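Side-chain contacts in protein kinase domain-containing protein (Chaetomium thermophilum, PDB 6Z3U), which probably phosphorylates serine and threonine residues of proteins, including the C-terminal repeats of RNA polymerase II, as the cyclin-dependent kinase of the CAK complex: residues B[198-203]-B[287-292]; B[210-215]-B[372-377]; B[254-259]-B[271-276]; B[258-263]-B[292-297]. All coordinates share one frame; numbering follows the deposited sequence.

In the fold
All four contacts lie in the C-terminal lobe of the kinase. Helix 194-213 opens two of them: 198-203 begins interaction 1 and 210-215 begins interaction 2. The chain then passes the catalytic region and reaches 254-263, where interactions 3 and 4 start from overlapping stretches. Interaction 3 closes first, at 271-276, where helix 276-291 begins, and is nested inside both interactions 1 and 2. Interaction 1 closes at the end of helix 276-291. It crosses interaction 4, which shares Arg292 with it and closes on the following loop. Interaction 2 closes last, at 372-377; it crosses interaction 1 and encloses interaction 4, tying helix 194-213 to helix 374-378 near the end of the lobe.

Interaction 1: B[198-203]-B[287-292]; sequences KAWMGM and AELIIR
Leu289 reaches across from one helix to lodge its two methyl groups against Trp200 and Met201 of another. Its CB leaves the backbone toward the opposite helix and serves as a stem, making no close approach itself. CG stands anti to the carbonyl carbon (chi1 -82°), and the branch there gives each neighbour its own methyl. CD1 goes to the methionine, lying 3.9 Å from Met201 SD and 4.2 Å from Met201 CG. CD2 goes to the indole, where it lies 3.8 Å from Trp200 CE3 and 4.0 Å from Trp200 CZ3, so it touches the benzo part of the ring and approaches it at a slant. The two helices belong to the core of the protein kinase C-lobe: 194-213 corresponds to helix αE and 276-291 to αF, the hydrophobic helix around which this lobe is built. Near Leu289 their backbones remain well separated, with Met201 CA and Leu289 CA 9.1 Å apart, and side chains fill the interval. Met201, folded at both chi2 and chi3, runs past the leucine side chain in the opposite direction, with its sulfur against CD1. All three residues are buried, and the contact between the segments is apolar, with no hydrogen bond crossing it. Tyr192 borders the same cluster, setting its ring edge-to-face with Trp200 while its hydroxyl bonds to the carbonyl oxygen of Leu289. Ile184 of helix 180-185 also packs on Leu289, Leu180 and Leu183 of that helix touch Trp200, and Trp382 and Trp383 lie against Met201.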
# COMPACT_ATOMS: atom_id res chain seq x y z
N LYS B 198 -11.70 -1.79 28.42
CA LYS B 198 -11.53 -0.41 27.97
C LYS B 198 -10.09 -0.16 27.53
O LYS B 198 -9.85 0.61 26.59
CB LYS B 198 -11.93 0.55 29.08
CG LYS B 198 -11.86 2.02 28.68
CD LYS B 198 -12.31 2.95 29.80
CE LYS B 198 -13.80 2.86 30.05
NZ LYS B 198 -14.26 3.85 31.07
N ALA B 199 -9.12 -0.77 28.20
CA ALA B 199 -7.73 -0.58 27.82
C ALA B 199 -7.43 -1.24 26.48
O ALA B 199 -6.77 -0.65 25.61
CB ALA B 199 -6.80 -1.13 28.90
N TRP B 200 -7.91 -2.47 26.28
CA TRP B 200 -7.70 -3.16 25.01
C TRP B 200 -8.41 -2.43 23.88
O TRP B 200 -7.82 -2.15 22.83
CB TRP B 200 -8.19 -4.60 25.11
CG TRP B 200 -7.30 -5.50 25.93
CD1 TRP B 200 -5.95 -5.42 26.04
CD2 TRP B 200 -7.72 -6.59 26.76
NE1 TRP B 200 -5.48 -6.41 26.88
CE2 TRP B 200 -6.55 -7.14 27.33
CE3 TRP B 200 -8.95 -7.16 27.07
CZ2 TRP B 200 -6.59 -8.23 28.20
CZ3 TRP B 200 -8.99 -8.24 27.93
CH2 TRP B 200 -7.82 -8.76 28.49
N MET B 201 -9.69 -2.11 24.07
CA MET B 201 -10.45 -1.44 23.03
C MET B 201 -9.81 -0.11 22.64
O MET B 201 -9.85 0.29 21.47
CB MET B 201 -11.89 -1.22 23.50
CG MET B 201 -12.73 -2.49 23.53
SD MET B 201 -12.94 -3.22 21.90
CE MET B 201 -13.78 -1.89 21.04
N GLY B 202 -9.23 0.60 23.61
CA GLY B 202 -8.51 1.82 23.29
C GLY B 202 -7.35 1.58 22.34
O GLY B 202 -7.11 2.36 21.42
N MET B 203 -6.62 0.48 22.55
CA MET B 203 -5.53 0.13 21.65
C MET B 203 -6.06 -0.22 20.26
O MET B 203 -5.58 0.31 19.25
CB MET B 203 -4.74 -1.04 22.24
CG MET B 203 -4.03 -0.68 23.52
SD MET B 203 -3.45 -2.12 24.43
CE MET B 203 -2.64 -1.35 25.82
N ALA B 287 -18.03 -6.62 21.43
CA ALA B 287 -19.08 -7.47 21.98
C ALA B 287 -18.51 -8.80 22.45
O ALA B 287 -18.90 -9.32 23.50
CB ALA B 287 -20.18 -7.70 20.95
N GLU B 288 -17.60 -9.39 21.67
CA GLU B 288 -17.00 -10.66 22.06
C GLU B 288 -16.21 -10.55 23.36
O GLU B 288 -16.17 -11.50 24.15
CB GLU B 288 -16.10 -11.19 20.95
CG GLU B 288 -15.42 -12.50 21.28
CD GLU B 288 -14.89 -13.18 20.05
OE1 GLU B 288 -14.14 -14.18 20.19
OE2 GLU B 288 -15.22 -12.73 18.93
N LEU B 289 -15.57 -9.40 23.59
CA LEU B 289 -14.84 -9.21 24.84
C LEU B 289 -15.78 -9.22 26.04
O LEU B 289 -15.45 -9.76 27.10
CB LEU B 289 -14.04 -7.91 24.79
CG LEU B 289 -12.70 -8.00 24.07
CD1 LEU B 289 -12.21 -6.61 23.68
CD2 LEU B 289 -11.68 -8.71 24.95
N ILE B 290 -16.97 -8.63 25.88
CA ILE B 290 -17.87 -8.46 27.02
C ILE B 290 -18.47 -9.80 27.43
O ILE B 290 -18.57 -10.10 28.63
CB ILE B 290 -18.97 -7.44 26.67
CG1 ILE B 290 -18.36 -6.04 26.51
CG2 ILE B 290 -20.04 -7.44 27.75
CD1 ILE B 290 -19.30 -5.02 25.91
N ILE B 291 -18.88 -10.63 26.47
CA ILE B 291 -19.48 -11.92 26.77
C ILE B 291 -18.49 -13.07 26.66
O ILE B 291 -18.87 -14.23 26.89
CB ILE B 291 -20.70 -12.19 25.87
CG1 ILE B 291 -20.30 -12.25 24.40
CG2 ILE B 291 -21.74 -11.09 26.07
CD1 ILE B 291 -21.36 -12.89 23.52
N ARG B 292 -17.23 -12.80 26.30
CA ARG B 292 -16.19 -13.83 26.20
C ARG B 292 -16.64 -14.98 25.30
O ARG B 292 -16.31 -16.15 25.54
CB ARG B 292 -15.78 -14.35 27.58
CG ARG B 292 -14.78 -13.45 28.28
CD ARG B 292 -14.21 -14.08 29.54
NE ARG B 292 -12.92 -14.71 29.31
CZ ARG B 292 -12.01 -14.94 30.26
NH1 ARG B 292 -10.86 -15.52 29.95
NH2 ARG B 292 -12.25 -14.58 31.51

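Interaction 2: B[210-215]-B[372-377]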
# COMPACT_ATOMS: atom_id res chain seq x y z
N TRP B 210 -5.59 4.68 13.03
CA TRP B 210 -4.36 4.96 12.30
C TRP B 210 -4.40 4.36 10.89
O TRP B 210 -3.90 4.97 9.94
CB TRP B 210 -3.17 4.42 13.08
CG TRP B 210 -1.86 4.70 12.43
CD1 TRP B 210 -0.95 3.78 12.00
CD2 TRP B 210 -1.31 5.99 12.12
NE1 TRP B 210 0.14 4.42 11.45
CE2 TRP B 210 -0.06 5.77 11.51
CE3 TRP B 210 -1.76 7.30 12.31
CZ2 TRP B 210 0.75 6.82 11.09
CZ3 TRP B 210 -0.95 8.34 11.89
CH2 TRP B 210 0.29 8.09 11.28
N CYS B 211 -4.99 3.17 10.75
CA CYS B 211 -5.15 2.59 9.42
C CYS B 211 -5.96 3.52 8.53
O CYS B 211 -5.54 3.85 7.41
CB CYS B 211 -5.84 1.23 9.53
SG CYS B 211 -4.82 -0.08 10.23
N HIS B 212 -7.12 3.96 9.00
CA HIS B 212 -7.97 4.82 8.19
C HIS B 212 -7.36 6.20 8.01
O HIS B 212 -7.54 6.83 6.96
CB HIS B 212 -9.36 4.92 8.82
CG HIS B 212 -10.07 3.61 8.88
ND1 HIS B 212 -11.33 3.47 9.44
CD2 HIS B 212 -9.71 2.37 8.47
CE1 HIS B 212 -11.71 2.21 9.36
NE2 HIS B 212 -10.74 1.52 8.78
N GLU B 213 -6.62 6.69 9.01
CA GLU B 213 -5.91 7.96 8.86
C GLU B 213 -4.95 7.91 7.68
O GLU B 213 -4.66 8.95 7.07
CB GLU B 213 -5.16 8.30 10.15
CG GLU B 213 -5.04 9.79 10.44
CD GLU B 213 -6.38 10.47 10.68
OE1 GLU B 213 -6.47 11.70 10.48
OE2 GLU B 213 -7.34 9.78 11.07
N ASN B 214 -4.44 6.72 7.36
CA ASN B 214 -3.55 6.52 6.22
C ASN B 214 -4.25 5.85 5.05
O ASN B 214 -3.58 5.27 4.18
CB ASN B 214 -2.34 5.69 6.65
CG ASN B 214 -1.46 6.42 7.64
OD1 ASN B 214 -0.48 7.07 7.25
ND2 ASN B 214 -1.81 6.34 8.91
N PHE B 215 -5.58 5.90 5.01
CA PHE B 215 -6.36 5.44 3.87
C PHE B 215 -6.07 3.97 3.56
O PHE B 215 -5.80 3.59 2.42
CB PHE B 215 -6.11 6.32 2.65
CG PHE B 215 -6.10 7.79 2.95
CD1 PHE B 215 -7.26 8.43 3.35
CD2 PHE B 215 -4.94 8.52 2.83
CE1 PHE B 215 -7.25 9.78 3.64
CE2 PHE B 215 -4.92 9.87 3.10
CZ PHE B 215 -6.08 10.50 3.51
N ILE B 372 -20.61 4.75 13.40
CA ILE B 372 -19.60 5.66 13.91
C ILE B 372 -18.27 5.39 13.20
O ILE B 372 -17.99 4.28 12.75
CB ILE B 372 -19.46 5.52 15.44
CG1 ILE B 372 -18.49 6.56 15.99
CG2 ILE B 372 -19.00 4.12 15.81
CD1 ILE B 372 -18.43 6.60 17.49
N THR B 373 -17.45 6.44 13.09
CA THR B 373 -16.13 6.33 12.49
C THR B 373 -15.08 6.11 13.57
O THR B 373 -15.33 6.26 14.77
CB THR B 373 -15.81 7.59 11.69
OG1 THR B 373 -15.63 8.69 12.59
CG2 THR B 373 -16.93 7.90 10.71
N ALA B 374 -13.87 5.75 13.13
CA ALA B 374 -12.80 5.49 14.09
C ALA B 374 -12.41 6.76 14.84
O ALA B 374 -12.19 6.72 16.06
CB ALA B 374 -11.59 4.89 13.39
N ARG B 375 -12.33 7.89 14.15
CA ARG B 375 -12.02 9.15 14.83
C ARG B 375 -13.11 9.51 15.83
O ARG B 375 -12.83 9.84 16.98
CB ARG B 375 -11.83 10.27 13.81
CG ARG B 375 -12.02 11.67 14.40
CD ARG B 375 -11.59 12.77 13.44
NE ARG B 375 -10.14 12.97 13.44
CZ ARG B 375 -9.31 12.64 12.45
NH1 ARG B 375 -9.77 12.09 11.33
NH2 ARG B 375 -8.01 12.88 12.57
N GLU B 376 -14.37 9.44 15.40
CA GLU B 376 -15.47 9.68 16.33
C GLU B 376 -15.38 8.73 17.52
O GLU B 376 -15.66 9.12 18.66
CB GLU B 376 -16.81 9.50 15.62
CG GLU B 376 -17.10 10.54 14.55
CD GLU B 376 -18.32 10.18 13.72
OE1 GLU B 376 -18.75 9.01 13.79
OE2 GLU B 376 -18.83 11.05 12.99
N MET B 377 -14.96 7.49 17.26
CA MET B 377 -14.86 6.50 18.33
C MET B 377 -13.89 6.96 19.41
O MET B 377 -14.16 6.78 20.61
CB MET B 377 -14.43 5.16 17.74
CG MET B 377 -14.96 3.95 18.48
SD MET B 377 -14.61 2.42 17.59
CE MET B 377 -15.74 2.59 16.22
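Ala374 and Arg375, in the first turn of helix 374-378, meet His212 and Glu213 at the end of helix 194-213. The turn is prepared by Thr373, the N-cap, whose OG1 accepts a bond from Glu376 N at 3.2 Å; in return Glu376 OE1 accepts from Thr373 N at 3.0 Å. This reciprocal pair is a capping box. Next comes Ala374, whose CB points at the other helix and lies 4.2 Å from His212 ND1, oblique to the imidazole. The short methyl lets the helix start close in, with Ala374 CA 7.7 Å from His212 CA. In kinase terms, αI at the end of the C-lobe packs on the end of αE. His212 also links to αF, its NE2 bonding to Asp278, the aspartate of the DxWSxG sequence conserved in kinases. Arg375 follows and carries the polar part. Its chain runs out extended and then bends at chi3 (-80°), presenting the guanidinium edge to the carboxylate of Glu213. The principal bond of this salt bridge runs from Arg375 NH2 to Glu213 OE1, 2.9 Å long and nearly straight (164°); a weak one from Arg375 NH1 to the same oxygen measures 3.4 Å. OE1 lies in the guanidinium plane, whereas the arginine comes from above the carboxylate plane. The two planes are turned 75° apart, so the groups do not form a flat two-pronged pair. Trp209 packs on both Ala374 and Arg375, and Phe6 of the RING-type domain-containing subunit covers Arg375. The side chain of Met377, one turn beyond Thr373, touches Ile279 of αF.

Interaction 3: B[254-259]-B[271-276]; sequences ANVITR and RHYGGA
Tyr273 OH is gripped by the backbone carbonyl of Thr253, to which it bonds, and by a weak bond from Arg219 NH1. The same oxygen lies 3.9 Å from Val256 CG2, so the tyrosine tip brings its polar end and an apolar neighbour together. CB points toward 254-259, and with CG between the backbone N and the carbonyl carbon (chi1 52°) the ring carries its hydroxyl to the valine, which it meets obliquely. A second, looser touch occurs at Ala254. Arg271 starts by pointing away, but bends at chi2 and chi3 to bring its guanidinium back, until NH2 lies 3.7 Å from Ala254 N and 4.4 Å from Ala254 CB. NH2 and the backbone N are both donors, so this is a van der Waals approach without a hydrogen bond. Residues 254-259 correspond to the P+1 loop, which in relatives receives the residue after the phosphorylated one. Ile257 has positive phi (69°), consistent with the unusual backbone known at this point in CDKs. Thr258 OG1 bonds to Asp220, the predicted proton acceptor, while the side chain of Val256 is about 7 Å from that of Asp220. Outside the chain, His36 of the RING-type domain-containing subunit stacks on His272. The contact closes a loop around the short helix 264-267, whose Leu266 packs on both Val256 and Tyr273, and it runs into the start of helix 276-291.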
# COMPACT_ATOMS: atom_id res chain seq x y z
N ALA B 254 -16.34 -8.21 -2.15
CA ALA B 254 -17.26 -8.41 -1.03
C ALA B 254 -16.85 -9.57 -0.14
O ALA B 254 -17.44 -9.75 0.93
CB ALA B 254 -18.67 -8.65 -1.56
N ASN B 255 -15.85 -10.35 -0.56
CA ASN B 255 -15.40 -11.52 0.19
C ASN B 255 -14.15 -11.17 0.99
O ASN B 255 -13.03 -11.57 0.67
CB ASN B 255 -15.15 -12.68 -0.77
CG ASN B 255 -14.86 -13.99 -0.05
OD1 ASN B 255 -15.25 -14.17 1.10
ND2 ASN B 255 -14.18 -14.90 -0.73
N VAL B 256 -14.37 -10.39 2.05
CA VAL B 256 -13.32 -10.04 3.00
C VAL B 256 -13.91 -10.07 4.40
O VAL B 256 -15.13 -10.08 4.59
CB VAL B 256 -12.70 -8.66 2.70
CG1 VAL B 256 -11.72 -8.75 1.54
CG2 VAL B 256 -13.78 -7.63 2.41
N ILE B 257 -13.03 -10.07 5.40
CA ILE B 257 -13.42 -10.12 6.80
C ILE B 257 -14.01 -11.49 7.11
O ILE B 257 -14.91 -11.96 6.41
CB ILE B 257 -14.42 -9.01 7.17
CG1 ILE B 257 -13.95 -7.65 6.66
CG2 ILE B 257 -14.61 -8.95 8.67
CD1 ILE B 257 -14.94 -6.53 6.92
N THR B 258 -13.52 -12.12 8.18
CA THR B 258 -14.09 -13.39 8.61
C THR B 258 -15.59 -13.24 8.83
O THR B 258 -16.07 -12.19 9.28
CB THR B 258 -13.40 -13.86 9.89
OG1 THR B 258 -11.99 -13.95 9.66
CG2 THR B 258 -13.93 -15.23 10.30
N ARG B 259 -16.34 -14.30 8.51
CA ARG B 259 -17.80 -14.21 8.50
C ARG B 259 -18.34 -13.60 9.79
O ARG B 259 -19.10 -12.63 9.75
CB ARG B 259 -18.40 -15.61 8.29
CG ARG B 259 -19.91 -15.59 8.07
CD ARG B 259 -20.50 -16.99 7.97
NE ARG B 259 -19.83 -17.81 6.96
CZ ARG B 259 -18.97 -18.80 7.24
NH1 ARG B 259 -18.42 -19.48 6.24
NH2 ARG B 259 -18.67 -19.11 8.49
N ARG B 271 -19.89 -3.47 -3.28
CA ARG B 271 -18.65 -3.28 -4.01
C ARG B 271 -18.04 -1.90 -3.82
O ARG B 271 -16.90 -1.68 -4.24
CB ARG B 271 -18.87 -3.52 -5.51
CG ARG B 271 -19.70 -4.74 -5.84
CD ARG B 271 -18.93 -6.03 -5.60
NE ARG B 271 -17.84 -6.20 -6.56
CZ ARG B 271 -17.03 -7.25 -6.59
NH1 ARG B 271 -16.07 -7.31 -7.50
NH2 ARG B 271 -17.18 -8.24 -5.73
N HIS B 272 -18.77 -0.96 -3.21
CA HIS B 272 -18.29 0.41 -2.99
C HIS B 272 -18.55 0.76 -1.53
O HIS B 272 -19.55 1.40 -1.20
CB HIS B 272 -18.99 1.38 -3.95
CG HIS B 272 -18.74 1.09 -5.39
ND1 HIS B 272 -19.76 0.91 -6.31
CD2 HIS B 272 -17.58 0.95 -6.09
CE1 HIS B 272 -19.24 0.66 -7.50
NE2 HIS B 272 -17.92 0.68 -7.39
N TYR B 273 -17.63 0.36 -0.66
CA TYR B 273 -17.74 0.57 0.77
C TYR B 273 -16.55 1.39 1.27
O TYR B 273 -15.69 1.82 0.50
CB TYR B 273 -17.82 -0.78 1.51
CG TYR B 273 -16.72 -1.75 1.15
CD1 TYR B 273 -15.49 -1.71 1.79
CD2 TYR B 273 -16.91 -2.72 0.17
CE1 TYR B 273 -14.48 -2.61 1.47
CE2 TYR B 273 -15.91 -3.62 -0.16
CZ TYR B 273 -14.70 -3.56 0.50
OH TYR B 273 -13.71 -4.46 0.17
N GLY B 274 -16.52 1.62 2.59
CA GLY B 274 -15.49 2.43 3.19
C GLY B 274 -15.05 1.93 4.55
O GLY B 274 -15.17 0.74 4.85
N GLY B 275 -14.54 2.84 5.39
CA GLY B 275 -14.01 2.44 6.68
C GLY B 275 -15.04 1.77 7.57
O GLY B 275 -14.68 0.99 8.46
N ALA B 276 -16.32 2.06 7.36
CA ALA B 276 -17.35 1.52 8.23
C ALA B 276 -17.28 -0.00 8.31
O ALA B 276 -17.68 -0.59 9.32
CB ALA B 276 -18.74 1.95 7.73

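Interaction 4: B[258-263]-B[292-297]; sequences TRWYRP and RSPFLP
The indole of Trp260 lies flat under Pro297. Pro297 CA sits 3.4 Å from the centroid of the five-membered ring and only 5° off its normal, a CH-pi contact over the face. Pro297 CB continues across the ring, 3.6 Å from Trp260 CE2, and the two side chains cross at about a right angle. Pro294 joins at the benzo end: its CG is 3.7 Å from Trp260 CZ3, the proline running alongside the indole and pointing the same way. At the stem of the tryptophan, Leu296 O lies 3.6 Å from Trp260 CA in a CA-H...O contact. One water also spans the backbones by weak bonds, 3.4 Å from its oxygen to Trp260 O and equally far to Leu296 N. The tryptophan CB points toward 292-297, and CG anti to the carbonyl carbon (chi1 -60°) lays the ring against the prolines. In the next shell Gln304 of helix 301-311 bonds to Leu296 O, and Gly298 O takes a weak bond from Trp260 NE1. Arg259 links the same region through a salt bridge to Glu301 and a bond to Gly298 O. Trp260 to Pro263 begin the WYRPPE sequence, in which PPE takes the place of the APE motif that ends the activation segment; the WYR lead-in, here packed on the loop from αF to αG, is characteristic of CDKs and their CMGC relatives.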
# COMPACT_ATOMS: atom_id res chain seq x y z
N THR B 258 -13.52 -12.12 8.18
CA THR B 258 -14.09 -13.39 8.61
C THR B 258 -15.59 -13.24 8.83
O THR B 258 -16.07 -12.19 9.28
CB THR B 258 -13.40 -13.86 9.89
OG1 THR B 258 -11.99 -13.95 9.66
CG2 THR B 258 -13.93 -15.23 10.30
N ARG B 259 -16.34 -14.30 8.51
CA ARG B 259 -17.80 -14.21 8.50
C ARG B 259 -18.34 -13.60 9.79
O ARG B 259 -19.10 -12.63 9.75
CB ARG B 259 -18.40 -15.61 8.29
CG ARG B 259 -19.91 -15.59 8.07
CD ARG B 259 -20.50 -16.99 7.97
NE ARG B 259 -19.83 -17.81 6.96
CZ ARG B 259 -18.97 -18.80 7.24
NH1 ARG B 259 -18.42 -19.48 6.24
NH2 ARG B 259 -18.67 -19.11 8.49
N TRP B 260 -17.94 -14.15 10.93
CA TRP B 260 -18.50 -13.72 12.21
C TRP B 260 -18.34 -12.22 12.45
O TRP B 260 -19.07 -11.66 13.27
CB TRP B 260 -17.85 -14.50 13.35
CG TRP B 260 -18.05 -15.98 13.27
CD1 TRP B 260 -18.82 -16.65 12.37
CD2 TRP B 260 -17.46 -16.97 14.12
NE1 TRP B 260 -18.76 -18.00 12.60
CE2 TRP B 260 -17.93 -18.23 13.67
CE3 TRP B 260 -16.59 -16.93 15.21
CZ2 TRP B 260 -17.55 -19.42 14.28
CZ3 TRP B 260 -16.22 -18.11 15.81
CH2 TRP B 260 -16.69 -19.34 15.34
N TYR B 261 -17.40 -11.58 11.76
CA TYR B 261 -17.15 -10.15 11.93
C TYR B 261 -17.47 -9.36 10.67
O TYR B 261 -17.16 -8.16 10.61
CB TYR B 261 -15.69 -9.93 12.34
CG TYR B 261 -15.26 -10.84 13.47
CD1 TYR B 261 -14.80 -12.13 13.21
CD2 TYR B 261 -15.33 -10.43 14.79
CE1 TYR B 261 -14.41 -12.97 14.23
CE2 TYR B 261 -14.94 -11.27 15.83
CZ TYR B 261 -14.49 -12.54 15.54
OH TYR B 261 -14.10 -13.38 16.55
N ARG B 262 -18.09 -9.99 9.67
CA ARG B 262 -18.37 -9.33 8.40
C ARG B 262 -19.58 -8.40 8.55
O ARG B 262 -20.60 -8.82 9.09
CB ARG B 262 -18.68 -10.36 7.31
CG ARG B 262 -18.47 -9.86 5.89
CD ARG B 262 -19.03 -10.83 4.86
NE ARG B 262 -18.64 -12.22 5.08
CZ ARG B 262 -17.46 -12.74 4.75
NH1 ARG B 262 -16.53 -11.99 4.19
NH2 ARG B 262 -17.22 -14.02 5.00
N PRO B 263 -19.50 -7.16 8.08
CA PRO B 263 -20.65 -6.26 8.21
C PRO B 263 -21.75 -6.65 7.25
O PRO B 263 -21.51 -7.39 6.28
CB PRO B 263 -20.06 -4.88 7.86
CG PRO B 263 -18.92 -5.19 6.97
CD PRO B 263 -18.35 -6.50 7.44
N ARG B 292 -17.23 -12.80 26.30
CA ARG B 292 -16.19 -13.83 26.20
C ARG B 292 -16.64 -14.98 25.30
O ARG B 292 -16.31 -16.15 25.54
CB ARG B 292 -15.78 -14.35 27.58
CG ARG B 292 -14.78 -13.45 28.28
CD ARG B 292 -14.21 -14.08 29.54
NE ARG B 292 -12.92 -14.71 29.31
CZ ARG B 292 -12.01 -14.94 30.26
NH1 ARG B 292 -10.86 -15.52 29.95
NH2 ARG B 292 -12.25 -14.58 31.51
N SER B 293 -17.40 -14.65 24.26
CA SER B 293 -17.75 -15.60 23.21
C SER B 293 -18.18 -14.82 21.99
O SER B 293 -18.63 -13.67 22.11
CB SER B 293 -18.86 -16.56 23.67
OG SER B 293 -20.13 -15.96 23.51
N PRO B 294 -18.07 -15.40 20.79
CA PRO B 294 -18.46 -14.66 19.59
C PRO B 294 -19.93 -14.24 19.66
O PRO B 294 -20.80 -15.01 20.07
CB PRO B 294 -18.22 -15.66 18.45
CG PRO B 294 -17.27 -16.67 19.02
CD PRO B 294 -17.58 -16.75 20.48
N PHE B 295 -20.19 -12.99 19.28
CA PHE B 295 -21.55 -12.46 19.35
C PHE B 295 -22.45 -13.18 18.36
O PHE B 295 -23.48 -13.76 18.74
CB PHE B 295 -21.54 -10.96 19.09
CG PHE B 295 -22.88 -10.29 19.26
CD1 PHE B 295 -23.87 -10.87 20.04
CD2 PHE B 295 -23.16 -9.09 18.62
CE1 PHE B 295 -25.10 -10.26 20.19
CE2 PHE B 295 -24.39 -8.48 18.77
CZ PHE B 295 -25.36 -9.07 19.55
N LEU B 296 -22.09 -13.16 17.08
CA LEU B 296 -22.86 -13.77 16.00
C LEU B 296 -21.96 -14.76 15.26
O LEU B 296 -21.34 -14.41 14.24
CB LEU B 296 -23.39 -12.72 15.03
CG LEU B 296 -24.08 -11.51 15.66
CD1 LEU B 296 -24.39 -10.47 14.59
CD2 LEU B 296 -25.35 -11.94 16.38
N PRO B 297 -21.85 -16.00 15.75
CA PRO B 297 -21.00 -16.99 15.07
C PRO B 297 -21.78 -17.83 14.07
O PRO B 297 -22.09 -19.02 14.28
CB PRO B 297 -20.47 -17.82 16.25
CG PRO B 297 -21.47 -17.62 17.37
CD PRO B 297 -22.45 -16.55 16.97
O HOH W 1 -19.14 -11.55 16.63